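Local atomic coordinates of oxidoreductase, NAD-binding/iron-sulfur cluster-binding protein (Nitratireductor pacificus pht-3B, PDB entry 6ZXU), a protein that binds cobalamin and two [4Fe-4S] clusters and acts as a catabolic reductive dehalogenase, an oxidoreductase that removes halogen from organohalide substrates. Residues V484-A489 / S516-T521; G396-E401 / D421-M426; V425-Q430 / P512-I517; P356-R361 / A474-N479. All coordinates share one frame; numbering follows the deposited sequence.

Interaction 1 (V484-A489 / S516-T521); sequences VIHNPA and SIVFTT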
loop_
_atom_site.group_PDB
_atom_site.type_symbol
_atom_site.label_atom_id
_atom_site.label_comp_id
_atom_site.label_asym_id
_atom_site.label_seq_id
_atom_site.Cartn_x
_atom_site.Cartn_y
_atom_site.Cartn_z
ATOM N N VAL A 484 8.092 11.637 11.643
ATOM C CA VAL A 484 8.336 10.513 12.519
ATOM C C VAL A 484 8.946 9.380 11.688
ATOM O O VAL A 484 8.703 9.294 10.502
ATOM C CB VAL A 484 7.096 9.996 13.241
ATOM C CG1 VAL A 484 6.465 11.107 14.037
ATOM C CG2 VAL A 484 6.075 9.378 12.314
ATOM N N ILE A 485 9.774 8.573 12.336
ATOM C CA ILE A 485 10.252 7.323 11.767
ATOM C C ILE A 485 9.204 6.256 11.998
ATOM O O ILE A 485 8.812 5.982 13.151
ATOM C CB ILE A 485 11.567 6.945 12.371
ATOM C CG1 ILE A 485 12.498 8.150 12.261
ATOM C CG2 ILE A 485 12.117 5.697 11.704
ATOM C CD1 ILE A 485 13.639 8.096 13.257
ATOM N N HIS A 486 8.729 5.614 10.941
ATOM C CA HIS A 486 7.606 4.720 11.077
ATOM C C HIS A 486 7.953 3.448 11.801
ATOM O O HIS A 486 7.141 2.946 12.553
ATOM C CB HIS A 486 7.007 4.340 9.734
ATOM C CG HIS A 486 6.368 5.487 9.011
ATOM N ND1 HIS A 486 5.357 5.309 8.105
ATOM C CD2 HIS A 486 6.591 6.807 9.063
ATOM C CE1 HIS A 486 4.991 6.482 7.610
ATOM N NE2 HIS A 486 5.757 7.401 8.137
ATOM N N ASN A 487 9.134 2.923 11.585
ATOM C CA ASN A 487 9.450 1.605 12.133
ATOM C C ASN A 487 9.124 1.394 13.590
ATOM O O ASN A 487 8.486 0.391 13.933
ATOM C CB ASN A 487 10.910 1.266 11.867
ATOM C CG ASN A 487 11.195 1.272 10.376
ATOM O OD1 ASN A 487 10.964 2.276 9.708
ATOM N ND2 ASN A 487 11.728 0.213 9.895
ATOM N N PRO A 488 9.622 2.266 14.496
ATOM C CA PRO A 488 9.372 1.971 15.923
ATOM C C PRO A 488 7.899 2.065 16.292
ATOM O O PRO A 488 7.445 1.341 17.158
ATOM C CB PRO A 488 10.180 3.050 16.609
ATOM C CG PRO A 488 10.432 4.085 15.664
ATOM C CD PRO A 488 10.498 3.428 14.323
ATOM N N ALA A 489 7.138 2.899 15.569
ATOM C CA ALA A 489 5.693 2.910 15.724
ATOM C C ALA A 489 5.022 1.639 15.249
ATOM O O ALA A 489 4.137 1.117 15.925
ATOM C CB ALA A 489 5.126 4.123 15.044
ATOM N N SER A 516 3.623 1.321 5.433
ATOM C CA SER A 516 2.938 1.916 6.550
ATOM C C SER A 516 2.664 3.366 6.192
ATOM O O SER A 516 3.363 3.998 5.436
ATOM C CB SER A 516 3.785 1.853 7.821
ATOM O OG SER A 516 5.030 2.467 7.602
ATOM N N ILE A 517 1.610 3.874 6.805
ATOM C CA ILE A 517 1.366 5.308 6.965
ATOM C C ILE A 517 1.111 5.517 8.465
ATOM O O ILE A 517 0.548 4.668 9.149
ATOM C CB ILE A 517 0.169 5.742 6.068
ATOM C CG1 ILE A 517 -0.062 7.259 6.065
ATOM C CG2 ILE A 517 -1.122 5.038 6.494
ATOM C CD1 ILE A 517 0.903 8.049 5.317
ATOM N N VAL A 518 1.557 6.635 8.962
ATOM C CA VAL A 518 1.352 7.064 10.339
ATOM C C VAL A 518 0.696 8.435 10.352
ATOM O O VAL A 518 0.997 9.298 9.535
ATOM C CB VAL A 518 2.668 7.136 11.120
ATOM C CG1 VAL A 518 2.418 7.578 12.526
ATOM C CG2 VAL A 518 3.368 5.823 11.137
ATOM N N PHE A 519 -0.332 8.606 11.193
ATOM C CA PHE A 519 -0.690 9.946 11.595
ATOM C C PHE A 519 -0.639 10.048 13.080
ATOM O O PHE A 519 -1.036 9.128 13.787
ATOM C CB PHE A 519 -2.031 10.487 11.052
ATOM C CG PHE A 519 -3.227 9.926 11.685
ATOM C CD1 PHE A 519 -3.846 8.783 11.147
ATOM C CD2 PHE A 519 -3.858 10.602 12.730
ATOM C CE1 PHE A 519 -4.995 8.280 11.705
ATOM C CE2 PHE A 519 -5.006 10.067 13.305
ATOM C CZ PHE A 519 -5.559 8.918 12.801
ATOM N N THR A 520 -0.087 11.171 13.532
ATOM C CA THR A 520 -0.023 11.464 14.965
ATOM C C THR A 520 -1.224 12.310 15.368
ATOM O O THR A 520 -1.781 13.029 14.545
ATOM C CB THR A 520 1.279 12.123 15.330
ATOM O OG1 THR A 520 1.522 13.268 14.510
ATOM C CG2 THR A 520 2.450 11.095 15.123
ATOM N N THR A 521 -1.611 12.203 16.624
ATOM C CA THR A 521 -2.743 12.922 17.134
ATOM C C THR A 521 -2.688 13.066 18.636
ATOM O O THR A 521 -2.040 12.311 19.321
ATOM C CB THR A 521 -4.061 12.260 16.687
ATOM O OG1 THR A 521 -5.204 13.067 17.044
ATOM C CG2 THR A 521 -4.248 10.848 17.176
#
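His486 at the start of helix 486-492 meets Ser516 of strand 514-521, both in the cobalamin pocket: ND1 of His486 and OG of Ser516 lie 2.9 Å apart in a hydrogen bond of 153°, either atom possibly donating. Followed outward, the histidine side chain leaves the backbone with CG anti to the carbonyl carbon (chi1 -66°), which turns the ring toward strand 514-521. His486 CB lies 3.5 Å from Ser516 OG. Beyond it CG and CD2 lie under Val518 CG2, which covers one face of the imidazole 3.7 Å from the ring centroid and 14° off the normal, a CH-pi contact. CE1 comes obliquely near Ile517 CA at 3.9 Å, the serine oxygen meets the ring at its edge, near the plane, and NE2 is bound to Ser482 OG. Two bonds and a methyl over the face would restrict the rotation of the ring. Val484 CG2 rests on Val518 CG1 at 4.1 Å, and its CG1 reaches Thr520 CG2 at 4.2 Å. The backbone N of His486 and backbone O of Ser516 hydrogen-bond cobalamin. The helix start packs on one face of strand 514-521, which runs between strands 422-429 and 474-477, whereas Ile517 and Phe519 turn away toward helix 445-469.

Interaction 2 (G396-E401 / D421-M426); sequences GICRAE and DYAVVM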
loop_
_atom_site.group_PDB
_atom_site.type_symbol
_atom_site.label_atom_id
_atom_site.label_comp_id
_atom_site.label_asym_id
_atom_site.label_seq_id
_atom_site.Cartn_x
_atom_site.Cartn_y
_atom_site.Cartn_z
ATOM N N GLY A 396 -3.220 -0.080 14.023
ATOM C CA GLY A 396 -2.756 -0.176 15.398
ATOM C C GLY A 396 -2.473 1.209 15.941
ATOM O O GLY A 396 -2.239 2.138 15.219
ATOM N N ILE A 397 -2.363 1.315 17.247
ATOM C CA ILE A 397 -2.187 2.546 17.947
ATOM C C ILE A 397 -1.147 2.409 19.038
ATOM O O ILE A 397 -1.132 1.390 19.756
ATOM C CB ILE A 397 -3.549 2.984 18.626
ATOM C CG1 ILE A 397 -4.659 3.043 17.569
ATOM C CG2 ILE A 397 -3.355 4.346 19.297
ATOM C CD1 ILE A 397 -6.040 3.099 18.126
ATOM N N CYS A 398 -0.266 3.356 19.118
ATOM C CA CYS A 398 0.782 3.423 20.159
ATOM C C CYS A 398 0.966 4.848 20.634
ATOM O O CYS A 398 0.513 5.795 20.012
ATOM C CB CYS A 398 2.115 2.772 19.698
ATOM S SG CYS A 398 3.015 3.645 18.412
ATOM N N ARG A 399 1.654 5.027 21.774
ATOM C CA ARG A 399 2.166 6.357 22.116
ATOM C C ARG A 399 3.281 6.801 21.187
ATOM O O ARG A 399 4.197 6.039 20.890
ATOM C CB ARG A 399 2.700 6.349 23.560
ATOM C CG ARG A 399 1.559 6.224 24.509
ATOM C CD ARG A 399 1.868 6.682 25.953
ATOM N NE ARG A 399 0.572 6.914 26.645
ATOM C CZ ARG A 399 -0.048 8.104 26.724
ATOM N NH1 ARG A 399 0.495 9.216 26.216
ATOM N NH2 ARG A 399 -1.199 8.184 27.385
ATOM N N ALA A 400 3.226 8.045 20.773
ATOM C CA ALA A 400 4.256 8.666 19.928
ATOM C C ALA A 400 5.362 9.172 20.825
ATOM O O ALA A 400 5.334 10.308 21.293
ATOM C CB ALA A 400 3.659 9.817 19.108
ATOM N N GLU A 401 6.336 8.341 21.082
ATOM C CA GLU A 401 7.393 8.688 21.976
ATOM C C GLU A 401 8.352 9.661 21.344
ATOM O O GLU A 401 8.473 9.727 20.130
ATOM C CB GLU A 401 8.057 7.447 22.482
ATOM C CG GLU A 401 7.060 6.494 23.104
ATOM C CD GLU A 401 7.713 5.261 23.697
ATOM O OE1 GLU A 401 8.719 5.430 24.423
ATOM O OE2 GLU A 401 7.227 4.107 23.438
ATOM N N ASP A 421 0.731 13.196 21.098
ATOM C CA ASP A 421 0.810 12.105 22.075
ATOM C C ASP A 421 0.715 10.707 21.550
ATOM O O ASP A 421 1.224 9.814 22.159
ATOM C CB ASP A 421 -0.338 12.299 23.059
ATOM C CG ASP A 421 -0.125 13.542 24.024
ATOM O OD1 ASP A 421 1.040 13.949 24.213
ATOM O OD2 ASP A 421 -1.164 14.100 24.516
ATOM N N TYR A 422 -0.027 10.507 20.450
ATOM C CA TYR A 422 -0.315 9.180 19.949
ATOM C C TYR A 422 0.029 9.049 18.472
ATOM O O TYR A 422 0.024 10.020 17.745
ATOM C CB TYR A 422 -1.794 8.831 20.130
ATOM C CG TYR A 422 -2.275 8.831 21.541
ATOM C CD1 TYR A 422 -1.996 7.745 22.375
ATOM C CD2 TYR A 422 -2.868 9.980 22.100
ATOM C CE1 TYR A 422 -2.361 7.748 23.698
ATOM C CE2 TYR A 422 -3.229 9.999 23.427
ATOM C CZ TYR A 422 -2.986 8.890 24.197
ATOM O OH TYR A 422 -3.347 8.864 25.488
ATOM N N ALA A 423 0.328 7.824 18.066
ATOM C CA ALA A 423 0.588 7.485 16.652
ATOM C C ALA A 423 -0.410 6.433 16.254
ATOM O O ALA A 423 -0.564 5.406 16.938
ATOM C CB ALA A 423 1.999 6.940 16.458
ATOM N N VAL A 424 -1.173 6.727 15.224
ATOM C CA VAL A 424 -2.046 5.748 14.584
ATOM C C VAL A 424 -1.293 5.239 13.343
ATOM O O VAL A 424 -0.865 5.992 12.496
ATOM C CB VAL A 424 -3.376 6.343 14.171
ATOM C CG1 VAL A 424 -4.300 5.261 13.563
ATOM C CG2 VAL A 424 -4.007 6.978 15.405
ATOM N N VAL A 425 -1.033 3.931 13.342
ATOM C CA VAL A 425 -0.219 3.287 12.346
ATOM C C VAL A 425 -1.130 2.375 11.530
ATOM O O VAL A 425 -1.871 1.530 12.057
ATOM C CB VAL A 425 0.868 2.424 12.990
ATOM C CG1 VAL A 425 1.846 1.901 11.957
ATOM C CG2 VAL A 425 1.602 3.245 14.021
ATOM N N MET A 426 -1.024 2.514 10.214
ATOM C CA MET A 426 -1.800 1.666 9.294
ATOM C C MET A 426 -0.905 1.045 8.269
ATOM O O MET A 426 0.068 1.636 7.859
ATOM C CB MET A 426 -2.878 2.444 8.653
ATOM C CG MET A 426 -3.875 2.841 9.687
ATOM S SD MET A 426 -5.141 3.992 9.172
ATOM C CE MET A 426 -4.098 5.443 8.873
HETATM O O HOH W 1 2.971 10.061 24.633
#
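An antiparallel pairing at the border of a four-stranded sheet joins the outermost strand 394-399 to strand 422-429, their axes 4.6 Å apart at closest and 157° between directions. Gly396 with Val425 and Cys398 with Ala423 are the hydrogen-bonded pairs, Ile397 with Val424 and Arg399 with Tyr422 the non-hydrogen-bonded ones. Ala423 N to Cys398 O is 2.8 Å with an N-H...O angle of 178°, and the other three bonds are nearly as straight. On one face Cys398 SG touches Ala423 CB at 4.0 Å, and helix 486-492 covers Cys398 through Ala489 and Met492. Past the last bridge, Ala400 N bonds Asp421 O at 3.0 Å from above the carbonyl plane, with Ala400 at the centre of an inverse gamma turn. Arg399, extended from CG to NE, runs alongside Tyr422 in the same direction. Its guanidinium has Tyr422 CE1 3.8 Å above one face, the two planes being 45° apart. Arg399 NH2 comes 2.9 Å from Tyr422 OH, at too poor an angle for a hydrogen bond. A water in the guanidinium plane accepts from NH1 and donates to Asp421 O. The inner end is therefore held by straight backbone bonds; within this contact the exposed arginine meets the other strand through the tyrosine ring and one bridging water, and the opposite charge of Asp421, its OD1 5.2 Å from Arg399 NH1, may favour this placement without direct contact.

Interaction 3 (V425-Q430 / P512-I517); sequences VMLIDQ and PRSKSI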
loop_
_atom_site.group_PDB
_atom_site.type_symbol
_atom_site.label_atom_id
_atom_site.label_comp_id
_atom_site.label_asym_id
_atom_site.label_seq_id
_atom_site.Cartn_x
_atom_site.Cartn_y
_atom_site.Cartn_z
ATOM N N VAL A 425 -1.033 3.931 13.342
ATOM C CA VAL A 425 -0.219 3.287 12.346
ATOM C C VAL A 425 -1.130 2.375 11.530
ATOM O O VAL A 425 -1.871 1.530 12.057
ATOM C CB VAL A 425 0.868 2.424 12.990
ATOM C CG1 VAL A 425 1.846 1.901 11.957
ATOM C CG2 VAL A 425 1.602 3.245 14.021
ATOM N N MET A 426 -1.024 2.514 10.214
ATOM C CA MET A 426 -1.800 1.666 9.294
ATOM C C MET A 426 -0.905 1.045 8.269
ATOM O O MET A 426 0.068 1.636 7.859
ATOM C CB MET A 426 -2.878 2.444 8.653
ATOM C CG MET A 426 -3.875 2.841 9.687
ATOM S SD MET A 426 -5.141 3.992 9.172
ATOM C CE MET A 426 -4.098 5.443 8.873
ATOM N N LEU A 427 -1.173 -0.211 7.960
ATOM C CA LEU A 427 -0.434 -0.963 6.946
ATOM C C LEU A 427 -1.323 -1.141 5.703
ATOM O O LEU A 427 -2.484 -1.478 5.827
ATOM C CB LEU A 427 0.029 -2.256 7.460
ATOM C CG LEU A 427 0.905 -2.375 8.697
ATOM C CD1 LEU A 427 1.273 -3.890 8.879
ATOM C CD2 LEU A 427 2.167 -1.567 8.573
ATOM N N ILE A 428 -0.737 -0.923 4.563
ATOM C CA ILE A 428 -1.331 -1.155 3.240
ATOM C C ILE A 428 -0.522 -2.274 2.583
ATOM O O ILE A 428 0.689 -2.136 2.426
ATOM C CB ILE A 428 -1.300 0.114 2.388
ATOM C CG1 ILE A 428 -1.913 1.319 3.102
ATOM C CG2 ILE A 428 -1.990 -0.148 1.062
ATOM C CD1 ILE A 428 -3.392 1.109 3.363
ATOM N N ASP A 429 -1.207 -3.327 2.206
ATOM C CA ASP A 429 -0.640 -4.494 1.540
ATOM C C ASP A 429 -0.140 -4.038 0.158
ATOM O O ASP A 429 -0.873 -3.423 -0.608
ATOM C CB ASP A 429 -1.668 -5.622 1.429
ATOM C CG ASP A 429 -1.086 -6.911 0.917
ATOM O OD1 ASP A 429 0.013 -6.893 0.243
ATOM O OD2 ASP A 429 -1.763 -7.955 1.098
ATOM N N GLN A 430 1.134 -4.273 -0.129
ATOM C CA GLN A 430 1.689 -3.910 -1.428
ATOM C C GLN A 430 1.151 -4.744 -2.632
ATOM O O GLN A 430 1.252 -4.251 -3.773
ATOM C CB GLN A 430 3.184 -3.970 -1.462
ATOM C CG GLN A 430 3.824 -2.773 -0.772
ATOM C CD GLN A 430 5.246 -2.478 -1.285
ATOM O OE1 GLN A 430 5.524 -2.533 -2.470
ATOM N NE2 GLN A 430 6.139 -2.151 -0.338
ATOM N N PRO A 512 6.335 -9.339 4.970
ATOM C CA PRO A 512 6.982 -8.038 4.884
ATOM C C PRO A 512 6.428 -7.174 3.711
ATOM O O PRO A 512 7.014 -6.158 3.384
ATOM C CB PRO A 512 8.429 -8.384 4.572
ATOM C CG PRO A 512 8.305 -9.600 3.747
ATOM C CD PRO A 512 7.079 -10.369 4.250
ATOM N N ARG A 513 5.219 -7.513 3.241
ATOM C CA ARG A 513 4.614 -6.986 2.023
ATOM C C ARG A 513 3.751 -5.755 2.291
ATOM O O ARG A 513 2.605 -5.729 2.003
ATOM C CB ARG A 513 3.809 -8.109 1.386
ATOM C CG ARG A 513 3.550 -7.960 -0.039
ATOM C CD ARG A 513 2.685 -9.064 -0.556
ATOM N NE ARG A 513 1.484 -9.205 0.223
ATOM C CZ ARG A 513 1.102 -10.254 0.889
ATOM N NH1 ARG A 513 1.792 -11.359 0.865
ATOM N NH2 ARG A 513 -0.050 -10.241 1.533
ATOM N N SER A 514 4.286 -4.738 2.870
ATOM C CA SER A 514 3.457 -3.618 3.342
ATOM C C SER A 514 4.171 -2.293 3.247
ATOM O O SER A 514 5.439 -2.266 3.081
ATOM C CB SER A 514 3.108 -3.819 4.813
ATOM O OG SER A 514 4.226 -3.495 5.551
ATOM N N LYS A 515 3.371 -1.214 3.104
ATOM C CA LYS A 515 3.837 0.099 3.374
ATOM C C LYS A 515 2.982 0.590 4.531
ATOM O O LYS A 515 1.843 0.249 4.645
ATOM C CB LYS A 515 3.791 1.109 2.189
ATOM C CG LYS A 515 4.734 0.830 1.013
ATOM C CD LYS A 515 6.202 1.067 1.400
ATOM C CE LYS A 515 7.029 1.187 0.204
ATOM N NZ LYS A 515 8.411 1.632 0.570
ATOM N N SER A 516 3.623 1.321 5.433
ATOM C CA SER A 516 2.938 1.916 6.550
ATOM C C SER A 516 2.664 3.366 6.192
ATOM O O SER A 516 3.363 3.998 5.436
ATOM C CB SER A 516 3.785 1.853 7.821
ATOM O OG SER A 516 5.030 2.467 7.602
ATOM N N ILE A 517 1.610 3.874 6.805
ATOM C CA ILE A 517 1.366 5.308 6.965
ATOM C C ILE A 517 1.111 5.517 8.465
ATOM O O ILE A 517 0.548 4.668 9.149
ATOM C CB ILE A 517 0.169 5.742 6.068
ATOM C CG1 ILE A 517 -0.062 7.259 6.065
ATOM C CG2 ILE A 517 -1.122 5.038 6.494
ATOM C CD1 ILE A 517 0.903 8.049 5.317
#
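Two central strands of the four-stranded antiparallel sheet, 422-429 and 514-521, pair beside bound cobalamin, with axes 4.5 Å apart and directions differing by 151°. Met426 with Ile517 and Ile428 with Lys515 form the hydrogen-bonded pairs, their shortest bond being Ile428 N to Lys515 O at 2.8 Å. Beside the first pair, Ile517 CG2 lies 3.8 Å from Met426 CB, and the methionine, bent at chi3 (-66°), brings CE back to the same methyl. On the other face Leu427 CD2 covers Ser516 CB at 3.9 Å. At the far end Arg513 grips the Asp429 carboxylate side-on: NE to OD1 is 2.7 Å and NH2 to OD2 2.9 Å. Both oxygens lie near the guanidinium plane, but the two planes are turned 26° apart; OD1 is met on its syn side and OD2 from above the carboxylate plane. Each partner has a further hydrogen bond, OD1 to Gly431 N and Arg513 NH1 to Asn598. Gln430 N bonds Arg513 O, while its NE2 makes a weak bond to Ser514 O and packs on Lys515 CE. Ser514 OG and Lys515 NZ hydrogen-bond cobalamin, so this antiparallel ladder, closed by a salt bridge, forms part of the dehalogenase's corrinoid-binding site.

Interaction 4 (P356-R361 / A474-N479); sequences PLQGTR and ARSHSN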
loop_
_atom_site.group_PDB
_atom_site.type_symbol
_atom_site.label_atom_id
_atom_site.label_comp_id
_atom_site.label_asym_id
_atom_site.label_seq_id
_atom_site.Cartn_x
_atom_site.Cartn_y
_atom_site.Cartn_z
ATOM N N PRO A 356 0.153 19.373 1.321
ATOM C CA PRO A 356 -0.321 20.559 2.063
ATOM C C PRO A 356 -1.502 20.279 2.957
ATOM O O PRO A 356 -1.807 21.127 3.814
ATOM C CB PRO A 356 -0.741 21.526 0.927
ATOM C CG PRO A 356 0.119 21.114 -0.225
ATOM C CD PRO A 356 0.161 19.631 -0.126
ATOM N N LEU A 357 -2.132 19.102 2.801
ATOM C CA LEU A 357 -3.306 18.772 3.582
ATOM C C LEU A 357 -3.008 17.915 4.780
ATOM O O LEU A 357 -3.917 17.473 5.422
ATOM C CB LEU A 357 -4.375 18.099 2.712
ATOM C CG LEU A 357 -4.802 18.818 1.418
ATOM C CD1 LEU A 357 -6.053 18.172 0.858
ATOM C CD2 LEU A 357 -5.078 20.268 1.652
ATOM N N GLN A 358 -1.723 17.681 5.072
ATOM C CA GLN A 358 -1.330 16.659 6.120
ATOM C C GLN A 358 -1.743 17.020 7.531
ATOM O O GLN A 358 -1.998 16.155 8.329
ATOM C CB GLN A 358 0.155 16.358 6.036
ATOM C CG GLN A 358 0.417 15.500 4.815
ATOM C CD GLN A 358 1.833 14.977 4.736
ATOM O OE1 GLN A 358 2.544 14.948 5.717
ATOM N NE2 GLN A 358 2.243 14.583 3.569
ATOM N N GLY A 359 -1.877 18.308 7.852
ATOM C CA GLY A 359 -2.451 18.727 9.102
ATOM C C GLY A 359 -1.585 19.616 9.998
ATOM O O GLY A 359 -0.584 20.140 9.558
ATOM N N THR A 360 -1.945 19.673 11.278
ATOM C CA THR A 360 -1.521 20.680 12.218
ATOM C C THR A 360 -0.585 20.111 13.275
ATOM O O THR A 360 -0.688 18.958 13.651
ATOM C CB THR A 360 -2.728 21.229 13.045
ATOM O OG1 THR A 360 -3.440 20.139 13.722
ATOM C CG2 THR A 360 -3.658 21.985 12.171
ATOM N N ARG A 361 0.377 20.903 13.691
ATOM C CA ARG A 361 1.262 20.551 14.788
ATOM C C ARG A 361 0.874 21.227 16.112
ATOM O O ARG A 361 1.272 20.764 17.153
ATOM C CB ARG A 361 2.685 20.913 14.447
ATOM C CG ARG A 361 3.267 20.274 13.214
ATOM C CD ARG A 361 4.635 20.770 12.947
ATOM N NE ARG A 361 5.235 20.306 11.673
ATOM C CZ ARG A 361 4.928 20.788 10.467
ATOM N NH1 ARG A 361 3.985 21.703 10.349
ATOM N NH2 ARG A 361 5.534 20.338 9.380
ATOM N N ALA A 474 -3.844 16.819 14.746
ATOM C CA ALA A 474 -3.470 15.571 14.049
ATOM C C ALA A 474 -2.773 15.939 12.770
ATOM O O ALA A 474 -3.157 16.897 12.087
ATOM C CB ALA A 474 -4.681 14.734 13.794
ATOM N N ARG A 475 -1.698 15.213 12.470
ATOM C CA ARG A 475 -0.921 15.401 11.269
ATOM C C ARG A 475 -0.541 14.048 10.694
ATOM O O ARG A 475 -0.096 13.162 11.436
ATOM C CB ARG A 475 0.324 16.182 11.587
ATOM C CG ARG A 475 1.116 16.441 10.352
ATOM C CD ARG A 475 2.130 17.488 10.466
ATOM N NE ARG A 475 2.929 17.539 9.236
ATOM C CZ ARG A 475 2.743 18.344 8.176
ATOM N NH1 ARG A 475 1.742 19.221 8.138
ATOM N NH2 ARG A 475 3.571 18.292 7.168
ATOM N N SER A 476 -0.731 13.847 9.383
ATOM C CA SER A 476 -0.258 12.579 8.771
ATOM C C SER A 476 1.202 12.705 8.339
ATOM O O SER A 476 1.756 13.779 8.205
ATOM C CB SER A 476 -1.143 12.161 7.590
ATOM O OG SER A 476 -0.970 13.005 6.533
ATOM N N HIS A 477 1.832 11.555 8.207
ATOM C CA HIS A 477 3.238 11.425 7.920
ATOM C C HIS A 477 3.452 10.453 6.775
ATOM O O HIS A 477 3.396 9.240 6.949
ATOM C CB HIS A 477 3.914 10.943 9.209
ATOM C CG HIS A 477 3.718 11.870 10.365
ATOM N ND1 HIS A 477 4.481 12.976 10.588
ATOM C CD2 HIS A 477 2.842 11.813 11.380
ATOM C CE1 HIS A 477 4.094 13.560 11.698
ATOM N NE2 HIS A 477 3.113 12.865 12.199
ATOM N N SER A 478 3.652 11.006 5.590
ATOM C CA SER A 478 3.672 10.298 4.321
ATOM C C SER A 478 5.071 10.078 3.792
ATOM O O SER A 478 6.049 10.541 4.349
ATOM C CB SER A 478 2.828 11.081 3.299
ATOM O OG SER A 478 3.512 12.292 2.983
ATOM N N ASN A 479 5.177 9.358 2.682
ATOM C CA ASN A 479 6.467 9.174 2.029
ATOM C C ASN A 479 7.034 10.552 1.610
ATOM O O ASN A 479 8.220 10.747 1.610
ATOM C CB ASN A 479 6.346 8.277 0.774
ATOM C CG ASN A 479 5.548 8.948 -0.385
ATOM O OD1 ASN A 479 4.304 9.316 -0.254
ATOM N ND2 ASN A 479 6.211 9.069 -1.543
#
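Gly359 and Arg475 make a single backbone bridge where the loop after helix 342-354 runs against strand 474-477, an outermost strand of the four-stranded antiparallel sheet. The close-packed part lies around Gln358 and Gly359. Ser476 N donates to Gln358 O at 2.8 Å, and Thr360 N to Ala474 O at 3.1 Å, so bonds to the strand lie before and after the glycine. The CA atoms of Gly359 and Arg475 are 4.2 Å apart, and Gly359 CA makes a CA-H...O contact to Ala474 O at 3.6 Å. The Gln358 side chain is laid along the strand, its CG 3.3 Å from Ser476 OG. Toward solvent the contact changes to a layered one. Arg475, extended to NE with CG anti to its amide nitrogen (chi1 -178°), holds its guanidinium between Gln358 CB over one face and exposed Arg361 over the other. The two guanidinium groups stack with centres 4.0 Å apart and planes at 20°, a like-charge pairing probably eased by the salt bridge of Arg361 NE to Glu483. At its edge, in the guanidinium plane, Arg475 NH1 donates to Gly359 O at 2.9 Å, a bent bond.

In the fold
All four contacts meet on one antiparallel sheet, ordered 394-399, 422-429, 514-521, 474-477. Interactions 2 and 3 share Val425 and Met426, their centres about 15 Å apart along strand 422-429; interactions 1 and 3 share Ser516 and Ile517. Interaction 1 lies next to interaction 2, about 7 Å between centres, with Phe519 O 2.8 Å from Val424 N. It meets interaction 4 through His477, whose NE2 is 2.8 Å from Thr520 OG1. Ile517 CD1 connects interactions 3 and 4, reaching His477 O at 3.2 Å. Interactions 1 and 3 touch cobalamin directly, whereas interactions 2 and 4 stand further back, their side chains of Val425 and His477 about 8 and 7 Å from the cobalamin.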